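ABC sugar transporter, periplasmic sugar binding protein (Legionella pneumophila subsp. pneumophila, PDB 3ROT) probably binds a sugar in the periplasm and hands it to an ABC transporter. Local coordinates at residues A133-P138 and F193-Q198; Q220-D225 and L238-M243. All blocks are in the same frame, centred on the assembly; numbering follows the deposited sequence.

Interaction 1 of 2, residues A133-P138 and F193-Q198; sequences ALVLNP and FCLTSQ
The Phe193 ring meets Ala133 at its edge: the methyl CB lies in the ring plane, 3.8 Å from CE2. Leu134 O also lies at the edge. Val135 CG2 comes to this aromatic residue obliquely. Outside the two segments, Ile152 of helix 143-158 also touches Phe193. The flat amide of Asn137 packs on a methyl group, with Leu195 CD1 3.6 Å from Asn137 CG. Its polar ends are held elsewhere, OD1 by Gln139 N and ND2 by Glu165.

The backbones run as neighbouring parallel strands. Phe193 N donates to Leu134 O at 2.9 Å and Leu136 N to Phe193 O at 2.9 Å, both almost straight. Leu195 N continues the pattern to Leu136 O, a longer bond of 3.3 Å. Val135 and Phe193 share one side of the sheet, Leu136 and Cys194 the other.

Leu195 sits where the second strand has ended. Its CG is anti to the carbonyl carbon (chi1 -63°), which brings CD2 to Val135 CG1 and CD1 to Asn137. Pro138 follows, with CG 3.5 Å from Thr196 OG1. Thr196 is the N-cap residue of helix 197-208; its hydroxyl accepts from Gln198 N and donates to a lone pair of Gln198 OE1, which Gln139 also binds. The result is a buried, largely apolar strand pair in a Rossmann-like domain, with polar groups gathered at the C-terminal strand ends.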
loop_
_atom_site.group_PDB
_atom_site.type_symbol
_atom_site.label_atom_id
_atom_site.label_comp_id
_atom_site.label_asym_id
_atom_site.label_seq_id
_atom_site.Cartn_x
_atom_site.Cartn_y
_atom_site.Cartn_z
ATOM N N ALA A 133 16.902 -2.556 20.814
ATOM C CA ALA A 133 15.680 -2.608 20.016
ATOM C C ALA A 133 15.293 -1.260 19.447
ATOM O O ALA A 133 15.530 -0.217 20.059
ATOM C CB ALA A 133 14.525 -3.143 20.848
ATOM N N LEU A 134 14.676 -1.296 18.273
ATOM C CA LEU A 134 14.220 -0.092 17.604
ATOM C C LEU A 134 12.715 -0.232 17.387
ATOM O O LEU A 134 12.255 -1.256 16.884
ATOM C CB LEU A 134 14.945 0.059 16.270
ATOM C CG LEU A 134 14.620 1.258 15.383
ATOM C CD1 LEU A 134 15.089 2.550 16.049
ATOM C CD2 LEU A 134 15.302 1.067 14.016
ATOM N N VAL A 135 11.954 0.780 17.798
ATOM C CA VAL A 135 10.502 0.772 17.646
ATOM C C VAL A 135 10.107 1.748 16.552
ATOM O O VAL A 135 10.339 2.960 16.675
ATOM C CB VAL A 135 9.782 1.185 18.947
ATOM C CG1 VAL A 135 8.268 1.225 18.713
ATOM C CG2 VAL A 135 10.124 0.205 20.063
ATOM N N LEU A 136 9.497 1.223 15.491
ATOM C CA LEU A 136 9.105 2.044 14.354
ATOM C C LEU A 136 7.642 2.492 14.425
ATOM O O LEU A 136 6.733 1.670 14.368
ATOM C CB LEU A 136 9.361 1.275 13.057
ATOM C CG LEU A 136 10.729 0.578 12.940
ATOM C CD1 LEU A 136 10.863 -0.015 11.546
ATOM C CD2 LEU A 136 11.863 1.570 13.198
ATOM N N ASN A 137 7.433 3.801 14.557
ATOM C CA ASN A 137 6.091 4.363 14.643
ATOM C C ASN A 137 5.741 5.033 13.324
ATOM O O ASN A 137 6.389 6.000 12.913
ATOM C CB ASN A 137 6.003 5.400 15.770
ATOM C CG ASN A 137 4.566 5.659 16.217
ATOM O OD1 ASN A 137 3.638 5.640 15.407
ATOM N ND2 ASN A 137 4.381 5.910 17.513
ATOM N N PRO A 138 4.722 4.515 12.626
ATOM C CA PRO A 138 4.375 5.150 11.357
ATOM C C PRO A 138 3.346 6.257 11.514
ATOM O O PRO A 138 3.060 6.977 10.555
ATOM C CB PRO A 138 3.852 3.984 10.527
ATOM C CG PRO A 138 3.146 3.167 11.547
ATOM C CD PRO A 138 4.103 3.181 12.732
ATOM N N PHE A 193 10.777 -3.631 16.239
ATOM C CA PHE A 193 9.358 -3.755 16.530
ATOM C C PHE A 193 8.612 -2.812 15.590
ATOM O O PHE A 193 8.835 -1.605 15.632
ATOM C CB PHE A 193 9.047 -3.307 17.963
ATOM C CG PHE A 193 9.500 -4.259 19.027
ATOM C CD1 PHE A 193 8.657 -5.279 19.472
ATOM C CD2 PHE A 193 10.751 -4.112 19.620
ATOM C CE1 PHE A 193 9.051 -6.135 20.494
ATOM C CE2 PHE A 193 11.151 -4.969 20.646
ATOM C CZ PHE A 193 10.296 -5.980 21.080
ATOM N N CYS A 194 7.731 -3.352 14.753
ATOM C CA CYS A 194 6.933 -2.518 13.848
ATOM C C CYS A 194 5.548 -2.392 14.474
ATOM O O CYS A 194 4.885 -3.406 14.716
ATOM C CB CYS A 194 6.803 -3.161 12.477
ATOM S SG CYS A 194 8.362 -3.346 11.599
ATOM N N LEU A 195 5.118 -1.159 14.730
ATOM C CA LEU A 195 3.823 -0.924 15.355
ATOM C C LEU A 195 2.633 -1.286 14.467
ATOM O O LEU A 195 1.547 -1.537 14.973
ATOM C CB LEU A 195 3.728 0.527 15.853
ATOM C CG LEU A 195 4.772 0.858 16.942
ATOM C CD1 LEU A 195 4.611 2.286 17.430
ATOM C CD2 LEU A 195 4.617 -0.113 18.101
ATOM N N THR A 196 2.837 -1.302 13.151
ATOM C CA THR A 196 1.783 -1.719 12.209
ATOM C C THR A 196 2.470 -2.248 10.953
ATOM O O THR A 196 3.689 -2.108 10.798
ATOM C CB THR A 196 0.843 -0.572 11.774
ATOM O OG1 THR A 196 1.494 0.221 10.780
ATOM C CG2 THR A 196 0.457 0.311 12.953
ATOM N N SER A 197 1.695 -2.840 10.050
ATOM C CA SER A 197 2.263 -3.375 8.821
ATOM C C SER A 197 2.791 -2.261 7.909
ATOM O O SER A 197 3.598 -2.517 7.013
ATOM C CB SER A 197 1.223 -4.224 8.086
ATOM O OG SER A 197 0.085 -3.457 7.749
ATOM N N GLN A 198 2.356 -1.025 8.136
ATOM C CA GLN A 198 2.836 0.089 7.309
ATOM C C GLN A 198 4.338 0.313 7.491
ATOM O O GLN A 198 5.018 0.817 6.591
ATOM C CB GLN A 198 2.106 1.378 7.656
ATOM C CG GLN A 198 0.608 1.332 7.448
ATOM C CD GLN A 198 -0.079 2.455 8.197
ATOM O OE1 GLN A 198 0.055 2.574 9.426
ATOM N NE2 GLN A 198 -0.806 3.288 7.471
#

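Interaction 2 of 2, residues Q220-D225 and L238-M243; sequences QVYSFD and LVNYVM
Backbone hydrogen bonds join Val221 to Asn240 and continue to Asp225 and Met243. Asn240 N donates to Val221 O at 2.8 Å. Ser223 N then reaches Tyr241 O, and Met243 N reaches Ser223 O. Asp225 N closes the row on Met243 O at 2.7 Å. This is the parallel pairing of a beta-alpha-beta unit, with helix 228-235 as the crossover between strands 220-224 and 241-243.

Side-chain hydrogen bonds cluster where strand 220-224 starts. Asn240 ND2 serves two acceptors, Gln220 OE1 at 3.1 Å and Tyr222 OH at 3.1 Å. Both lie about 25° out of its amide plane, and both bonds are bent. The Gln220 chain folds at chi2 (-53°), which turns its amide back to Asn240. Thr127 binds the same tyrosine hydroxyl. A water accepts from Val221 N; its link to Asn240 OD1 is doubtful, being too short.

Apolar contacts fall on both sides of the sheet. On one side, Met243, present as selenomethionine, lays its CG over a face of the Phe224 ring in a CH-pi contact, 4.1 Å from the centroid. Tyr241 CB meets the Tyr222 ring at its edge, 3.8 Å from CD1. Helix 112-126 packs on this side, where Lys122 makes a cation-pi contact with Tyr241. On the other side, Val221 CG1 and Val239 CG2 touch at 4.0 Å, and Val242 packs on helix 228-235.

Asp225 OD1 is held by Gln245, and OD2 binds a glycerol, probably from crystallisation. The chemistry implies polar side chains at the two ends and apolar ones on both sides of a backbone-bonded pair. Tyr241 N, buried with no partner in the model, probably carries a small energetic cost.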
loop_
_atom_site.group_PDB
_atom_site.type_symbol
_atom_site.label_atom_id
_atom_site.label_comp_id
_atom_site.label_asym_id
_atom_site.label_seq_id
_atom_site.Cartn_x
_atom_site.Cartn_y
_atom_site.Cartn_z
ATOM N N GLN A 220 16.152 -9.139 14.235
ATOM C CA GLN A 220 14.999 -9.968 14.552
ATOM C C GLN A 220 13.834 -9.008 14.547
ATOM O O GLN A 220 13.889 -7.971 15.206
ATOM C CB GLN A 220 15.178 -10.615 15.923
ATOM C CG GLN A 220 16.396 -11.489 15.955
ATOM C CD GLN A 220 16.383 -12.499 14.831
ATOM O OE1 GLN A 220 15.626 -13.465 14.864
ATOM N NE2 GLN A 220 17.210 -12.270 13.816
ATOM N N VAL A 221 12.785 -9.358 13.806
ATOM C CA VAL A 221 11.641 -8.481 13.638
ATOM C C VAL A 221 10.308 -8.932 14.243
ATOM O O VAL A 221 9.902 -10.093 14.134
ATOM C CB VAL A 221 11.436 -8.193 12.128
ATOM C CG1 VAL A 221 10.294 -7.199 11.926
ATOM C CG2 VAL A 221 12.738 -7.662 11.530
ATOM N N TYR A 222 9.628 -7.978 14.862
ATOM C CA TYR A 222 8.343 -8.223 15.506
ATOM C C TYR A 222 7.331 -7.208 14.996
ATOM O O TYR A 222 7.676 -6.056 14.726
ATOM C CB TYR A 222 8.521 -8.122 17.024
ATOM C CG TYR A 222 9.455 -9.191 17.531
ATOM C CD1 TYR A 222 8.970 -10.443 17.900
ATOM C CD2 TYR A 222 10.842 -8.994 17.533
ATOM C CE1 TYR A 222 9.826 -11.474 18.250
ATOM C CE2 TYR A 222 11.718 -10.030 17.889
ATOM C CZ TYR A 222 11.193 -11.266 18.243
ATOM O OH TYR A 222 12.018 -12.300 18.585
ATOM N N SER A 223 6.079 -7.621 14.865
ATOM C CA SER A 223 5.087 -6.695 14.343
ATOM C C SER A 223 3.653 -6.950 14.817
ATOM O O SER A 223 3.394 -7.814 15.664
ATOM C CB SER A 223 5.141 -6.720 12.806
ATOM O OG SER A 223 4.447 -5.620 12.249
ATOM N N PHE A 224 2.735 -6.176 14.248
ATOM C CA PHE A 224 1.312 -6.282 14.539
ATOM C C PHE A 224 0.569 -6.494 13.228
ATOM O O PHE A 224 0.900 -5.879 12.216
ATOM C CB PHE A 224 0.795 -4.992 15.178
ATOM C CG PHE A 224 1.189 -4.820 16.618
ATOM C CD1 PHE A 224 0.264 -5.033 17.633
ATOM C CD2 PHE A 224 2.483 -4.445 16.959
ATOM C CE1 PHE A 224 0.618 -4.877 18.972
ATOM C CE2 PHE A 224 2.846 -4.288 18.295
ATOM C CZ PHE A 224 1.905 -4.506 19.304
ATOM N N ASP A 225 -0.426 -7.372 13.264
ATOM C CA ASP A 225 -1.290 -7.661 12.122
ATOM C C ASP A 225 -0.695 -8.599 11.097
ATOM O O ASP A 225 0.299 -8.276 10.443
ATOM C CB ASP A 225 -1.715 -6.362 11.439
ATOM C CG ASP A 225 -2.196 -5.317 12.431
ATOM O OD1 ASP A 225 -2.880 -5.693 13.409
ATOM O OD2 ASP A 225 -1.897 -4.123 12.226
ATOM N N LEU A 238 11.896 -14.130 8.350
ATOM C CA LEU A 238 12.460 -12.789 8.348
ATOM C C LEU A 238 11.775 -11.961 9.436
ATOM O O LEU A 238 12.223 -10.871 9.773
ATOM C CB LEU A 238 12.279 -12.140 6.970
ATOM C CG LEU A 238 13.069 -12.793 5.831
ATOM C CD1 LEU A 238 12.730 -12.105 4.513
ATOM C CD2 LEU A 238 14.561 -12.696 6.114
ATOM N N VAL A 239 10.679 -12.503 9.964
ATOM C CA VAL A 239 9.879 -11.893 11.034
ATOM C C VAL A 239 9.598 -13.039 12.009
ATOM O O VAL A 239 9.147 -14.107 11.597
ATOM C CB VAL A 239 8.539 -11.320 10.488
ATOM C CG1 VAL A 239 7.596 -10.976 11.642
ATOM C CG2 VAL A 239 8.810 -10.068 9.651
ATOM N N ASN A 240 9.875 -12.813 13.291
ATOM C CA ASN A 240 9.718 -13.836 14.330
ATOM C C ASN A 240 8.336 -14.083 14.929
ATOM O O ASN A 240 7.953 -15.235 15.158
ATOM C CB ASN A 240 10.676 -13.540 15.493
ATOM C CG ASN A 240 12.102 -13.926 15.190
ATOM O OD1 ASN A 240 12.488 -14.084 14.035
ATOM N ND2 ASN A 240 12.905 -14.066 16.235
ATOM N N TYR A 241 7.609 -13.006 15.210
ATOM C CA TYR A 241 6.305 -13.121 15.836
ATOM C C TYR A 241 5.465 -11.890 15.545
ATOM O O TYR A 241 5.960 -10.763 15.573
ATOM C CB TYR A 241 6.484 -13.260 17.347
ATOM C CG TYR A 241 5.273 -13.769 18.074
ATOM C CD1 TYR A 241 5.001 -15.133 18.137
ATOM C CD2 TYR A 241 4.397 -12.890 18.706
ATOM C CE1 TYR A 241 3.886 -15.612 18.812
ATOM C CE2 TYR A 241 3.276 -13.362 19.387
ATOM C CZ TYR A 241 3.033 -14.725 19.436
ATOM O OH TYR A 241 1.954 -15.203 20.140
ATOM N N VAL A 242 4.183 -12.107 15.287
ATOM C CA VAL A 242 3.280 -11.007 14.979
ATOM C C VAL A 242 1.989 -11.106 15.773
ATOM O O VAL A 242 1.363 -12.164 15.821
ATOM C CB VAL A 242 2.931 -10.995 13.480
ATOM C CG1 VAL A 242 1.968 -9.872 13.179
ATOM C CG2 VAL A 242 4.213 -10.844 12.650
HETATM N N MSE A 243 1.607 -9.997 16.396
HETATM C CA MSE A 243 0.387 -9.933 17.178
HETATM C C MSE A 243 -0.821 -9.888 16.251
HETATM O O MSE A 243 -0.847 -9.124 15.290
HETATM C CB MSE A 243 0.385 -8.682 18.058
HETATM C CG MSE A 243 1.529 -8.617 19.065
HETATM SE SE MSE A 243 1.499 -10.136 20.216
HETATM C CE MSE A 243 0.009 -9.632 21.329
HETATM O O HOH W 1 12.738 -12.063 12.592
#

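Interactions 1 and 2 lie in the same five-stranded parallel sheet, with centres about 10 Å apart. Strands 191-194 and 220-224 are neighbours, so the two contacts join directly, with a probable hydrogen bond from Cys194 N to Tyr222 O. Strand order is 162-167, 132-137, 191-194, 220-224, 241-243. Along the chain, interaction 1 closes before interaction 2 opens. Helix 197-208 packs against side chains of both. The C-terminal ends of the strands face one way, and glycerol lies near Thr196 and Asp225. This is consistent with a ligand cleft between the two domains, as in other periplasmic sugar-binding proteins.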